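PDB 3KA7: oxidoreductase from Methanosarcina mazei, which binds flavin-adenine dinucleotide and probably catalyses a flavin-dependent redox reaction. Local coordinates for residues Ala17-Lys21 with Phe68-Glu73; Thr35-Phe39 with Trp374-Arg378; Leu49-Phe54 with Ile282-Leu286; Val219-Ile224 with Leu256-Ala260. All blocks are in the same frame, centred on the assembly; numbering follows the deposited sequence.

Contact 1: residues Ala17-Lys21 with Phe68-Glu73; sequences ARLSK and FLKEVE
Val72 fits against the last turn of helix 10-21, with CG1 3.8 Å from Arg18 CA. Its other methyl, CG2, faces Ala17 CB at 4.3 Å. Beside it the Phe68 ring reaches Arg18, where Phe68 CZ lies 3.8 Å from Arg18 CB; the ring meets that methylene obliquely. This is the close side of the contact. Ala17 also touches helix 195-208 and Phe68 touches helix 408-421, so the contact is one part of a larger helix packing. The other side faces solvent. Lys21 leaves its helix with CG anti to the backbone N (chi1 -168°) and lies along the end of the other helix. Its CE sits 3.5 Å from Glu71 O, and only the last bend of the chain turns NZ toward Glu73. The salt bridge from Lys21 NZ to Glu73 OE1 is 3.2 Å long and weak as a hydrogen bond. Glu73 has positive phi and is the C-prime residue of a Schellman motif that ends helix 64-71. The apolar groups of Val72, Phe68 and Ala17 thus make the close packing between helix 10-21 and the end of helix 64-71, while the ion pair is a long, weak link at the surface.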
# COMPACT_ATOMS: atom_id res chain seq x y z
N ALA A 17 6.69 16.73 -7.69
CA ALA A 17 7.17 16.50 -9.06
C ALA A 17 6.20 17.11 -10.08
O ALA A 17 6.62 17.85 -10.98
CB ALA A 17 7.38 15.02 -9.34
N ARG A 18 4.90 16.83 -9.94
CA ARG A 18 3.92 17.39 -10.87
C ARG A 18 3.78 18.91 -10.75
O ARG A 18 3.69 19.61 -11.77
CB ARG A 18 2.55 16.71 -10.70
CG ARG A 18 1.48 17.26 -11.64
CD ARG A 18 1.71 16.77 -13.06
NE ARG A 18 0.95 17.55 -14.03
CZ ARG A 18 1.39 18.69 -14.57
NH1 ARG A 18 2.58 19.18 -14.24
NH2 ARG A 18 0.63 19.34 -15.45
N LEU A 19 3.73 19.42 -9.53
CA LEU A 19 3.56 20.87 -9.34
C LEU A 19 4.75 21.67 -9.87
O LEU A 19 4.58 22.76 -10.43
CB LEU A 19 3.33 21.22 -7.87
CG LEU A 19 1.98 20.80 -7.32
CD1 LEU A 19 1.99 20.96 -5.81
CD2 LEU A 19 0.83 21.60 -7.96
N SER A 20 5.96 21.15 -9.68
CA SER A 20 7.15 21.84 -10.18
C SER A 20 7.20 21.84 -11.71
O SER A 20 7.57 22.82 -12.34
CB SER A 20 8.43 21.26 -9.57
OG SER A 20 8.66 19.94 -9.99
N LYS A 21 6.82 20.72 -12.31
CA LYS A 21 6.72 20.64 -13.76
C LYS A 21 5.66 21.60 -14.28
O LYS A 21 5.79 22.18 -15.37
CB LYS A 21 6.38 19.22 -14.17
CG LYS A 21 6.53 18.96 -15.65
CD LYS A 21 6.07 17.57 -15.99
CE LYS A 21 5.74 17.46 -17.46
NZ LYS A 21 6.92 17.78 -18.29
N PHE A 68 1.85 8.01 -13.76
CA PHE A 68 2.27 9.28 -13.16
C PHE A 68 3.76 9.54 -13.42
O PHE A 68 4.16 10.65 -13.80
CB PHE A 68 2.01 9.26 -11.65
CG PHE A 68 1.83 10.64 -11.04
CD1 PHE A 68 0.58 11.04 -10.56
CD2 PHE A 68 2.90 11.51 -10.91
CE1 PHE A 68 0.41 12.30 -9.97
CE2 PHE A 68 2.74 12.77 -10.33
CZ PHE A 68 1.49 13.16 -9.86
N LEU A 69 4.58 8.51 -13.19
CA LEU A 69 6.01 8.63 -13.38
C LEU A 69 6.36 9.01 -14.83
O LEU A 69 7.22 9.86 -15.05
CB LEU A 69 6.71 7.33 -12.98
CG LEU A 69 6.68 7.02 -11.47
CD1 LEU A 69 7.26 5.64 -11.14
CD2 LEU A 69 7.43 8.09 -10.72
N LYS A 70 5.71 8.38 -15.80
CA LYS A 70 5.91 8.79 -17.20
C LYS A 70 5.42 10.22 -17.46
O LYS A 70 6.05 10.97 -18.22
CB LYS A 70 5.23 7.81 -18.16
CG LYS A 70 5.84 6.43 -18.18
CD LYS A 70 5.22 5.58 -19.30
CE LYS A 70 5.87 4.21 -19.40
NZ LYS A 70 5.16 3.35 -20.40
N GLU A 71 4.31 10.61 -16.84
CA GLU A 71 3.78 11.96 -17.04
C GLU A 71 4.71 13.07 -16.56
O GLU A 71 4.73 14.17 -17.14
CB GLU A 71 2.41 12.09 -16.37
CG GLU A 71 1.34 11.27 -17.09
CD GLU A 71 -0.02 11.35 -16.42
OE1 GLU A 71 -0.09 11.54 -15.18
OE2 GLU A 71 -1.03 11.19 -17.13
N VAL A 72 5.46 12.81 -15.49
CA VAL A 72 6.41 13.79 -14.96
C VAL A 72 7.82 13.52 -15.48
O VAL A 72 8.79 14.13 -15.04
CB VAL A 72 6.39 13.87 -13.42
CG1 VAL A 72 5.00 14.33 -12.93
CG2 VAL A 72 6.79 12.54 -12.79
N GLU A 73 7.91 12.58 -16.42
CA GLU A 73 9.19 12.24 -17.04
C GLU A 73 10.22 11.73 -16.05
O GLU A 73 11.42 12.00 -16.19
CB GLU A 73 9.76 13.44 -17.80
CG GLU A 73 8.98 13.78 -19.05
CD GLU A 73 9.61 14.92 -19.82
OE1 GLU A 73 9.43 16.09 -19.42
OE2 GLU A 73 10.29 14.64 -20.84

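Contact 2: residues Thr35-Phe39 with Trp374-Arg378; sequences TGGRF and WPVNR. With FAD (flavin-adenine dinucleotide), chain B.
Arg38 has CG anti to its carbonyl carbon (chi1 -70°) and bends at chi3 (-75°), which carries its chain across Trp374 and its guanidinium on to the FAD diphosphate. Trp374 has CG anti to its own backbone N, and this brings the indole over the arginine chain. Arg38 CG then lies above the face of the six-membered ring, 3.7 Å from its centroid, as a CH-pi contact. The two chains run past each other in opposite directions. Beyond CG the guanidinium is gripped on several sides. Arg38 NH1 donates to Pro375 O at 2.9 Å, from above the carbonyl plane, and also forms a salt bridge with Asp399. Pro375 CD covers one face of the group and FAD C5' the other. Arg38 NH2 donates to FAD O1A at 2.8 Å, with a fairly straight angle of 161°.

The segment 35-39 holds a type II' beta turn from Gly36 to Phe39 in the FAD-binding domain. Gly37 sits in it with positive phi, and a side chain there would clash with FAD O2A. The turn presents Arg38 N to O2A at 2.7 Å in a straight bond.

Arg378 comes to the same phosphate oxygen from the other segment. Its guanidinium stands almost perpendicular to that of Arg38. Arg378 NH2 donates weakly to O1A; the NH1 bond to O1A is very short and its length doubtful. The close approach of the two guanidinium groups is doubtful in detail, but the shared phosphate oxygen probably lets them gather. Val376 packs on the flavin, its CG2 3.6 Å from FAD C8M.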
# COMPACT_ATOMS: atom_id res chain seq x y z
N THR A 35 13.99 11.13 2.75
CA THR A 35 12.69 11.24 2.12
C THR A 35 12.14 9.83 1.85
O THR A 35 12.88 8.83 1.90
CB THR A 35 12.80 11.93 0.76
OG1 THR A 35 13.75 11.20 -0.04
CG2 THR A 35 13.28 13.39 0.91
N GLY A 36 10.85 9.74 1.56
CA GLY A 36 10.30 8.49 1.08
C GLY A 36 9.21 7.93 1.98
O GLY A 36 8.40 7.12 1.54
N GLY A 37 9.20 8.36 3.24
CA GLY A 37 8.19 7.88 4.18
C GLY A 37 8.20 6.35 4.22
O GLY A 37 9.26 5.74 4.36
N ARG A 38 7.02 5.75 4.09
CA ARG A 38 6.90 4.29 4.14
C ARG A 38 7.16 3.61 2.79
O ARG A 38 6.80 2.46 2.59
CB ARG A 38 5.53 3.90 4.71
CG ARG A 38 5.40 4.23 6.21
CD ARG A 38 3.94 4.07 6.71
NE ARG A 38 3.14 5.20 6.23
CZ ARG A 38 1.93 5.08 5.72
NH1 ARG A 38 1.35 3.89 5.60
NH2 ARG A 38 1.30 6.16 5.28
N PHE A 39 7.83 4.33 1.89
CA PHE A 39 8.12 3.79 0.56
C PHE A 39 9.56 4.07 0.14
O PHE A 39 9.80 4.64 -0.93
CB PHE A 39 7.17 4.40 -0.48
CG PHE A 39 7.00 3.56 -1.74
CD1 PHE A 39 6.07 2.53 -1.78
CD2 PHE A 39 7.74 3.82 -2.88
CE1 PHE A 39 5.90 1.77 -2.93
CE2 PHE A 39 7.58 3.06 -4.03
CZ PHE A 39 6.66 2.04 -4.06
N TRP A 374 1.94 5.01 12.18
CA TRP A 374 2.86 4.60 11.12
C TRP A 374 2.35 3.23 10.66
O TRP A 374 2.95 2.19 10.96
CB TRP A 374 4.29 4.50 11.67
CG TRP A 374 5.43 4.50 10.67
CD1 TRP A 374 6.29 3.48 10.42
CD2 TRP A 374 5.86 5.59 9.84
NE1 TRP A 374 7.23 3.85 9.48
CE2 TRP A 374 6.98 5.14 9.10
CE3 TRP A 374 5.40 6.89 9.63
CZ2 TRP A 374 7.65 5.95 8.18
CZ3 TRP A 374 6.07 7.70 8.71
CH2 TRP A 374 7.18 7.22 8.00
N PRO A 375 1.21 3.23 9.97
CA PRO A 375 0.44 2.02 9.70
C PRO A 375 0.74 1.43 8.34
O PRO A 375 1.62 1.90 7.63
CB PRO A 375 -0.99 2.54 9.68
CG PRO A 375 -0.83 3.92 9.03
CD PRO A 375 0.51 4.44 9.51
N VAL A 376 -0.00 0.39 7.97
CA VAL A 376 0.00 -0.05 6.59
C VAL A 376 -0.65 1.01 5.70
O VAL A 376 -0.02 1.48 4.77
CB VAL A 376 -0.65 -1.42 6.40
CG1 VAL A 376 -0.73 -1.73 4.91
CG2 VAL A 376 0.17 -2.49 7.14
N ASN A 377 -1.91 1.37 5.98
CA ASN A 377 -2.57 2.55 5.36
C ASN A 377 -3.19 3.41 6.44
O ASN A 377 -3.69 2.88 7.41
CB ASN A 377 -3.73 2.12 4.45
CG ASN A 377 -3.27 1.51 3.13
OD1 ASN A 377 -2.10 1.63 2.72
ND2 ASN A 377 -4.19 0.84 2.46
N ARG A 378 -3.18 4.73 6.27
CA ARG A 378 -3.81 5.63 7.25
C ARG A 378 -5.33 5.54 7.26
O ARG A 378 -5.98 5.83 8.27
CB ARG A 378 -3.32 7.07 7.03
CG ARG A 378 -1.83 7.20 7.27
CD ARG A 378 -1.41 8.65 7.55
NE ARG A 378 -0.06 8.67 8.13
CZ ARG A 378 1.02 8.64 7.39
NH1 ARG A 378 0.84 8.59 6.08
NH2 ARG A 378 2.24 8.64 7.92
PA FAD B . 3.95 8.49 4.04
O1A FAD B . 2.96 8.35 5.17
O2A FAD B . 4.79 7.28 3.73
O5B FAD B . 4.92 9.73 4.35
C5B FAD B . 4.49 10.77 5.21
C4B FAD B . 5.76 11.60 5.46
O4B FAD B . 5.48 12.75 6.23
C3B FAD B . 6.80 10.78 6.22
O3B FAD B . 8.03 10.77 5.51
C2B FAD B . 6.94 11.52 7.56
O2B FAD B . 8.25 11.46 8.10
C1B FAD B . 6.51 12.93 7.19
N9A FAD B . 5.95 13.72 8.30
C8A FAD B . 5.06 13.34 9.28
N7A FAD B . 4.78 14.43 10.05
C5A FAD B . 5.48 15.48 9.55
C6A FAD B . 5.60 16.81 9.94
N6A FAD B . 4.84 17.29 10.92
N1A FAD B . 6.42 17.65 9.22
C2A FAD B . 7.13 17.19 8.13
N3A FAD B . 7.02 15.87 7.74
C4A FAD B . 6.21 15.05 8.46
N1 FAD B . 2.21 -0.26 -1.00
C2 FAD B . 2.37 -0.79 -2.27
O2 FAD B . 1.95 -0.16 -3.25
N3 FAD B . 2.97 -2.03 -2.42
C4 FAD B . 3.41 -2.74 -1.31
O4 FAD B . 3.94 -3.84 -1.44
C4X FAD B . 3.25 -2.21 -0.04
N5 FAD B . 3.67 -2.93 1.07
C5X FAD B . 3.52 -2.38 2.33
C6 FAD B . 3.96 -3.07 3.46
C7 FAD B . 3.82 -2.52 4.72
C7M FAD B . 4.30 -3.30 5.92
C8 FAD B . 3.25 -1.26 4.85
C8M FAD B . 3.08 -0.63 6.20
C9 FAD B . 2.80 -0.56 3.73
C9A FAD B . 2.94 -1.12 2.47
N10 FAD B . 2.50 -0.43 1.35
C10 FAD B . 2.66 -0.96 0.10
C1' FAD B . 1.79 0.88 1.47
C2' FAD B . 2.78 2.01 1.18
O2' FAD B . 4.00 1.77 1.88
C3' FAD B . 2.17 3.34 1.61
O3' FAD B . 0.83 3.41 1.13
C4' FAD B . 2.90 4.59 1.14
O4' FAD B . 4.29 4.52 1.37
C5' FAD B . 2.33 5.76 1.94
O5' FAD B . 2.76 6.94 1.31
P FAD B . 2.15 8.34 1.74
O1P FAD B . 2.05 9.22 0.52
O2P FAD B . 0.86 8.19 2.53
O3P FAD B . 3.24 9.04 2.70

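Contact 3: residues Leu49-Phe54 with Ile282-Leu286; sequences LSSGAF and IKICL. With FAD (flavin-adenine dinucleotide), chain B.
Leu49 starts the contact at the end of strand 47-50, where its CD2 lies 4.2 Å from Cys285 CB. Ser50 follows and closes an ST turn: its OG accepts from Gly52 N at 3.1 Å. The same hydroxyl donates to Ala53 O at 2.6 Å, from above the carbonyl plane, so one hydroxyl holds two later points of the loop. Ser50 O receives a weak bond from Lys283 NZ. A water accepts from both Ser50 N and Lys283 NZ.

Gly52 gives the firmer hold on the lysine. Its O takes a 2.8 Å hydrogen bond from Lys283 NZ, with the donor tilted 30° from the carbonyl plane. Here the mixed sheet, through strand 280-288, meets the loop that lines the flavin. Lys283 keeps CG anti to its backbone N (chi1 171°) and bends at chi3, so the methylenes run beside Phe54 before NZ turns to Gly52. A methionine in its place would probably leave Gly52 O without this donor and let the loop beside the flavin shift.

Ala53 sets its CB over the flavin, 3.3 Å from FAD C4X. Phe54 ends the segment. Its N donates to FAD O4 at 3.2 Å, and FAD C6 lies at the edge of its ring. Phe54 CZ reaches Lys283 CG at 3.6 Å. Trp161 adds an edge-to-face contact to the Phe54 ring.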
# COMPACT_ATOMS: atom_id res chain seq x y z
N LEU A 49 16.31 -3.54 2.71
CA LEU A 49 14.96 -3.71 3.22
C LEU A 49 14.20 -2.42 2.90
O LEU A 49 14.68 -1.58 2.14
CB LEU A 49 14.99 -3.99 4.73
CG LEU A 49 15.84 -5.19 5.18
CD1 LEU A 49 15.67 -5.49 6.69
CD2 LEU A 49 15.51 -6.43 4.33
N SER A 50 13.02 -2.25 3.47
CA SER A 50 12.26 -1.05 3.18
C SER A 50 11.66 -0.47 4.45
O SER A 50 11.58 -1.14 5.48
CB SER A 50 11.13 -1.32 2.18
OG SER A 50 10.01 -1.88 2.83
N SER A 51 11.25 0.79 4.34
CA SER A 51 10.56 1.48 5.43
C SER A 51 9.07 1.13 5.50
O SER A 51 8.33 1.67 6.33
CB SER A 51 10.70 2.98 5.22
OG SER A 51 10.24 3.31 3.93
N GLY A 52 8.63 0.23 4.63
CA GLY A 52 7.24 -0.19 4.62
C GLY A 52 7.00 -1.13 3.45
O GLY A 52 7.11 -2.35 3.60
N ALA A 53 6.68 -0.55 2.30
CA ALA A 53 6.26 -1.29 1.11
C ALA A 53 7.24 -2.39 0.68
O ALA A 53 8.45 -2.27 0.83
CB ALA A 53 6.01 -0.33 -0.04
N PHE A 54 6.69 -3.47 0.13
CA PHE A 54 7.46 -4.66 -0.18
C PHE A 54 8.16 -4.51 -1.53
O PHE A 54 8.24 -5.47 -2.29
CB PHE A 54 6.54 -5.89 -0.20
CG PHE A 54 6.21 -6.46 1.16
CD1 PHE A 54 6.38 -7.81 1.40
CD2 PHE A 54 5.68 -5.67 2.17
CE1 PHE A 54 6.05 -8.37 2.64
CE2 PHE A 54 5.34 -6.23 3.40
CZ PHE A 54 5.54 -7.56 3.64
N ILE A 282 2.18 -6.93 10.10
CA ILE A 282 3.55 -7.25 10.48
C ILE A 282 4.28 -7.83 9.28
O ILE A 282 3.76 -8.69 8.59
CB ILE A 282 3.59 -8.26 11.62
CG1 ILE A 282 3.04 -7.65 12.90
CG2 ILE A 282 5.02 -8.76 11.81
CD1 ILE A 282 2.53 -8.71 13.86
N LYS A 283 5.49 -7.33 9.05
CA LYS A 283 6.35 -7.75 7.95
C LYS A 283 7.53 -8.53 8.54
O LYS A 283 8.22 -8.04 9.43
CB LYS A 283 6.86 -6.51 7.21
CG LYS A 283 7.94 -6.80 6.17
CD LYS A 283 8.31 -5.57 5.34
CE LYS A 283 8.47 -4.32 6.19
NZ LYS A 283 9.07 -3.22 5.39
N ILE A 284 7.74 -9.75 8.05
CA ILE A 284 8.88 -10.56 8.47
C ILE A 284 9.83 -10.69 7.28
O ILE A 284 9.44 -11.24 6.25
CB ILE A 284 8.44 -11.96 8.95
CG1 ILE A 284 7.49 -11.83 10.15
CG2 ILE A 284 9.67 -12.83 9.29
CD1 ILE A 284 6.91 -13.16 10.61
N CYS A 285 11.05 -10.19 7.43
CA CYS A 285 12.05 -10.24 6.36
C CYS A 285 13.00 -11.40 6.62
O CYS A 285 13.53 -11.54 7.71
CB CYS A 285 12.85 -8.93 6.32
SG CYS A 285 11.80 -7.47 6.01
N LEU A 286 13.20 -12.24 5.60
CA LEU A 286 14.06 -13.42 5.73
C LEU A 286 15.30 -13.24 4.88
O LEU A 286 15.23 -12.76 3.76
CB LEU A 286 13.31 -14.68 5.25
CG LEU A 286 11.92 -14.92 5.85
CD1 LEU A 286 11.28 -16.16 5.24
CD2 LEU A 286 11.96 -15.02 7.38
PA FAD B . 3.95 8.49 4.04
O1A FAD B . 2.96 8.35 5.17
O2A FAD B . 4.79 7.28 3.73
O5B FAD B . 4.92 9.73 4.35
C5B FAD B . 4.49 10.77 5.21
C4B FAD B . 5.76 11.60 5.46
O4B FAD B . 5.48 12.75 6.23
C3B FAD B . 6.80 10.78 6.22
O3B FAD B . 8.03 10.77 5.51
C2B FAD B . 6.94 11.52 7.56
O2B FAD B . 8.25 11.46 8.10
C1B FAD B . 6.51 12.93 7.19
N9A FAD B . 5.95 13.72 8.30
C8A FAD B . 5.06 13.34 9.28
N7A FAD B . 4.78 14.43 10.05
C5A FAD B . 5.48 15.48 9.55
C6A FAD B . 5.60 16.81 9.94
N6A FAD B . 4.84 17.29 10.92
N1A FAD B . 6.42 17.65 9.22
C2A FAD B . 7.13 17.19 8.13
N3A FAD B . 7.02 15.87 7.74
C4A FAD B . 6.21 15.05 8.46
N1 FAD B . 2.21 -0.26 -1.00
C2 FAD B . 2.37 -0.79 -2.27
O2 FAD B . 1.95 -0.16 -3.25
N3 FAD B . 2.97 -2.03 -2.42
C4 FAD B . 3.41 -2.74 -1.31
O4 FAD B . 3.94 -3.84 -1.44
C4X FAD B . 3.25 -2.21 -0.04
N5 FAD B . 3.67 -2.93 1.07
C5X FAD B . 3.52 -2.38 2.33
C6 FAD B . 3.96 -3.07 3.46
C7 FAD B . 3.82 -2.52 4.72
C7M FAD B . 4.30 -3.30 5.92
C8 FAD B . 3.25 -1.26 4.85
C8M FAD B . 3.08 -0.63 6.20
C9 FAD B . 2.80 -0.56 3.73
C9A FAD B . 2.94 -1.12 2.47
N10 FAD B . 2.50 -0.43 1.35
C10 FAD B . 2.66 -0.96 0.10
C1' FAD B . 1.79 0.88 1.47
C2' FAD B . 2.78 2.01 1.18
O2' FAD B . 4.00 1.77 1.88
C3' FAD B . 2.17 3.34 1.61
O3' FAD B . 0.83 3.41 1.13
C4' FAD B . 2.90 4.59 1.14
O4' FAD B . 4.29 4.52 1.37
C5' FAD B . 2.33 5.76 1.94
O5' FAD B . 2.76 6.94 1.31
P FAD B . 2.15 8.34 1.74
O1P FAD B . 2.05 9.22 0.52
O2P FAD B . 0.86 8.19 2.53
O3P FAD B . 3.24 9.04 2.70
O HOH W 1 11.56 -4.39 4.94

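Contact 4: residues Val219-Ile224 with Leu256-Ala260; sequences VSKILI and LCSEA. With FAD (flavin-adenine dinucleotide), chain B.
Lys221 NZ forms a salt bridge with Glu259 OE1 at 2.7 Å. The lysine chain is extended, with CG anti to the backbone N, and it crosses Glu259 at about a right angle. NZ meets the oxygen from above the carboxylate plane, 49° out of it. This pair lies on the exposed side of an outer strand, 219-225, of a three-stranded antiparallel sheet. The loop after helix 250-256 packs on that strand. An alanine in place of Lys221 is likely to leave the Glu259 carboxylate without its charged mate and free to turn.

Further in, Ile222 N donates to Leu256 O at 3.0 Å, nearly linear at 179°. This bond joins the strand to Leu256, with the donor above the carbonyl plane. The start of the strand hydrogen-bonds to the adenine of FAD: Val219 N donates to FAD N1A at 2.9 Å, and FAD N6A donates to Val219 O at 3.0 Å. Around these bonds lie the apolar groups. Ile222 CG1 packs on Leu256 CB at 3.8 Å, and Ile222 CD1 touches Cys257 SG at 3.8 Å. Leu256 CD2 reaches the backbone of Ser220. Ile6 of strand 2-6 backs Ile222 and Leu256. At the far end Ile224 CB meets Ala260 CB at 3.8 Å.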
# COMPACT_ATOMS: atom_id res chain seq x y z
N VAL A 219 7.10 20.27 10.29
CA VAL A 219 6.04 21.26 10.16
C VAL A 219 5.20 21.22 11.43
O VAL A 219 4.74 20.15 11.83
CB VAL A 219 5.19 21.01 8.90
CG1 VAL A 219 4.00 21.96 8.84
CG2 VAL A 219 6.06 21.15 7.63
N SER A 220 5.03 22.36 12.09
CA SER A 220 4.31 22.42 13.37
C SER A 220 2.94 23.08 13.26
O SER A 220 2.12 22.97 14.17
CB SER A 220 5.15 23.15 14.42
OG SER A 220 5.55 24.42 13.94
N LYS A 221 2.68 23.78 12.16
CA LYS A 221 1.42 24.46 12.01
C LYS A 221 1.12 24.78 10.55
O LYS A 221 2.03 25.07 9.77
CB LYS A 221 1.43 25.75 12.85
CG LYS A 221 0.14 26.55 12.77
CD LYS A 221 0.18 27.79 13.68
CE LYS A 221 -1.03 28.68 13.41
NZ LYS A 221 -1.20 29.76 14.42
N ILE A 222 -0.16 24.70 10.20
CA ILE A 222 -0.62 25.22 8.91
C ILE A 222 -1.29 26.57 9.17
O ILE A 222 -2.24 26.66 9.95
CB ILE A 222 -1.60 24.24 8.22
CG1 ILE A 222 -0.89 22.94 7.86
CG2 ILE A 222 -2.21 24.88 6.98
CD1 ILE A 222 -1.83 21.81 7.38
N LEU A 223 -0.78 27.61 8.52
CA LEU A 223 -1.34 28.94 8.70
C LEU A 223 -2.57 29.13 7.82
O LEU A 223 -2.52 28.86 6.62
CB LEU A 223 -0.31 30.01 8.36
CG LEU A 223 1.07 29.87 8.99
CD1 LEU A 223 2.02 30.84 8.31
CD2 LEU A 223 0.99 30.13 10.49
N ILE A 224 -3.66 29.56 8.44
CA ILE A 224 -4.92 29.78 7.75
C ILE A 224 -5.34 31.23 7.95
O ILE A 224 -5.34 31.73 9.07
CB ILE A 224 -6.03 28.89 8.33
CG1 ILE A 224 -5.65 27.40 8.20
CG2 ILE A 224 -7.35 29.17 7.63
CD1 ILE A 224 -5.69 26.89 6.79
N LEU A 256 -2.59 19.94 12.77
CA LEU A 256 -1.81 21.09 12.31
C LEU A 256 -2.68 22.34 12.08
O LEU A 256 -2.16 23.46 12.07
CB LEU A 256 -1.04 20.76 11.02
CG LEU A 256 0.15 19.81 11.08
CD1 LEU A 256 0.80 19.62 9.69
CD2 LEU A 256 1.20 20.29 12.05
N CYS A 257 -3.98 22.13 11.90
CA CYS A 257 -4.94 23.21 11.63
C CYS A 257 -5.77 23.52 12.87
O CYS A 257 -6.81 24.18 12.79
CB CYS A 257 -5.92 22.79 10.53
SG CYS A 257 -5.23 22.61 8.89
N SER A 258 -5.32 23.02 14.02
CA SER A 258 -6.18 23.00 15.20
C SER A 258 -6.72 24.37 15.60
O SER A 258 -7.86 24.49 16.04
CB SER A 258 -5.47 22.31 16.37
OG SER A 258 -4.24 22.91 16.67
N GLU A 259 -5.89 25.40 15.43
CA GLU A 259 -6.28 26.77 15.82
C GLU A 259 -7.34 27.39 14.92
O GLU A 259 -8.01 28.36 15.30
CB GLU A 259 -5.04 27.66 15.84
CG GLU A 259 -4.22 27.55 17.10
CD GLU A 259 -2.96 28.39 17.03
OE1 GLU A 259 -2.03 28.01 16.30
OE2 GLU A 259 -2.91 29.43 17.72
N ALA A 260 -7.51 26.82 13.73
CA ALA A 260 -8.43 27.39 12.76
C ALA A 260 -9.73 26.60 12.63
O ALA A 260 -10.72 27.10 12.09
CB ALA A 260 -7.75 27.52 11.40
PA FAD B . 3.95 8.49 4.04
O1A FAD B . 2.96 8.35 5.17
O2A FAD B . 4.79 7.28 3.73
O5B FAD B . 4.92 9.73 4.35
C5B FAD B . 4.49 10.77 5.21
C4B FAD B . 5.76 11.60 5.46
O4B FAD B . 5.48 12.75 6.23
C3B FAD B . 6.80 10.78 6.22
O3B FAD B . 8.03 10.77 5.51
C2B FAD B . 6.94 11.52 7.56
O2B FAD B . 8.25 11.46 8.10
C1B FAD B . 6.51 12.93 7.19
N9A FAD B . 5.95 13.72 8.30
C8A FAD B . 5.06 13.34 9.28
N7A FAD B . 4.78 14.43 10.05
C5A FAD B . 5.48 15.48 9.55
C6A FAD B . 5.60 16.81 9.94
N6A FAD B . 4.84 17.29 10.92
N1A FAD B . 6.42 17.65 9.22
C2A FAD B . 7.13 17.19 8.13
N3A FAD B . 7.02 15.87 7.74
C4A FAD B . 6.21 15.05 8.46
N1 FAD B . 2.21 -0.26 -1.00
C2 FAD B . 2.37 -0.79 -2.27
O2 FAD B . 1.95 -0.16 -3.25
N3 FAD B . 2.97 -2.03 -2.42
C4 FAD B . 3.41 -2.74 -1.31
O4 FAD B . 3.94 -3.84 -1.44
C4X FAD B . 3.25 -2.21 -0.04
N5 FAD B . 3.67 -2.93 1.07
C5X FAD B . 3.52 -2.38 2.33
C6 FAD B . 3.96 -3.07 3.46
C7 FAD B . 3.82 -2.52 4.72
C7M FAD B . 4.30 -3.30 5.92
C8 FAD B . 3.25 -1.26 4.85
C8M FAD B . 3.08 -0.63 6.20
C9 FAD B . 2.80 -0.56 3.73
C9A FAD B . 2.94 -1.12 2.47
N10 FAD B . 2.50 -0.43 1.35
C10 FAD B . 2.66 -0.96 0.10
C1' FAD B . 1.79 0.88 1.47
C2' FAD B . 2.78 2.01 1.18
O2' FAD B . 4.00 1.77 1.88
C3' FAD B . 2.17 3.34 1.61
O3' FAD B . 0.83 3.41 1.13
C4' FAD B . 2.90 4.59 1.14
O4' FAD B . 4.29 4.52 1.37
C5' FAD B . 2.33 5.76 1.94
O5' FAD B . 2.76 6.94 1.31
P FAD B . 2.15 8.34 1.74
O1P FAD B . 2.05 9.22 0.52
O2P FAD B . 0.86 8.19 2.53
O3P FAD B . 3.24 9.04 2.70

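Overall arrangement
Contacts 2, 3 and 4 all touch FAD. Contact 3 holds the flavin end, contact 2 the diphosphate and part of the flavin's dimethyl side, and contact 4 the adenine; the centres of contacts 3 and 4 lie about 33 Å apart. Contacts 2 and 3, with centres about 12 Å apart, touch, probably through hydrogen bonds of Gly37 O with Ser51 OG and Arg38 O with Ala53 N. Strand 280-288 of contact 3 belongs to the mixed sheet, strand 219-225 of contact 4 to the three-stranded antiparallel sheet. Along the chain, contact 4 is nested inside contact 3, and contact 3 inside contact 2. Contact 1 crosses contacts 2 and 3. It joins helices 10-21 and 64-71, away from the cofactor. Segments distant in sequence thus combine into one FAD-binding site.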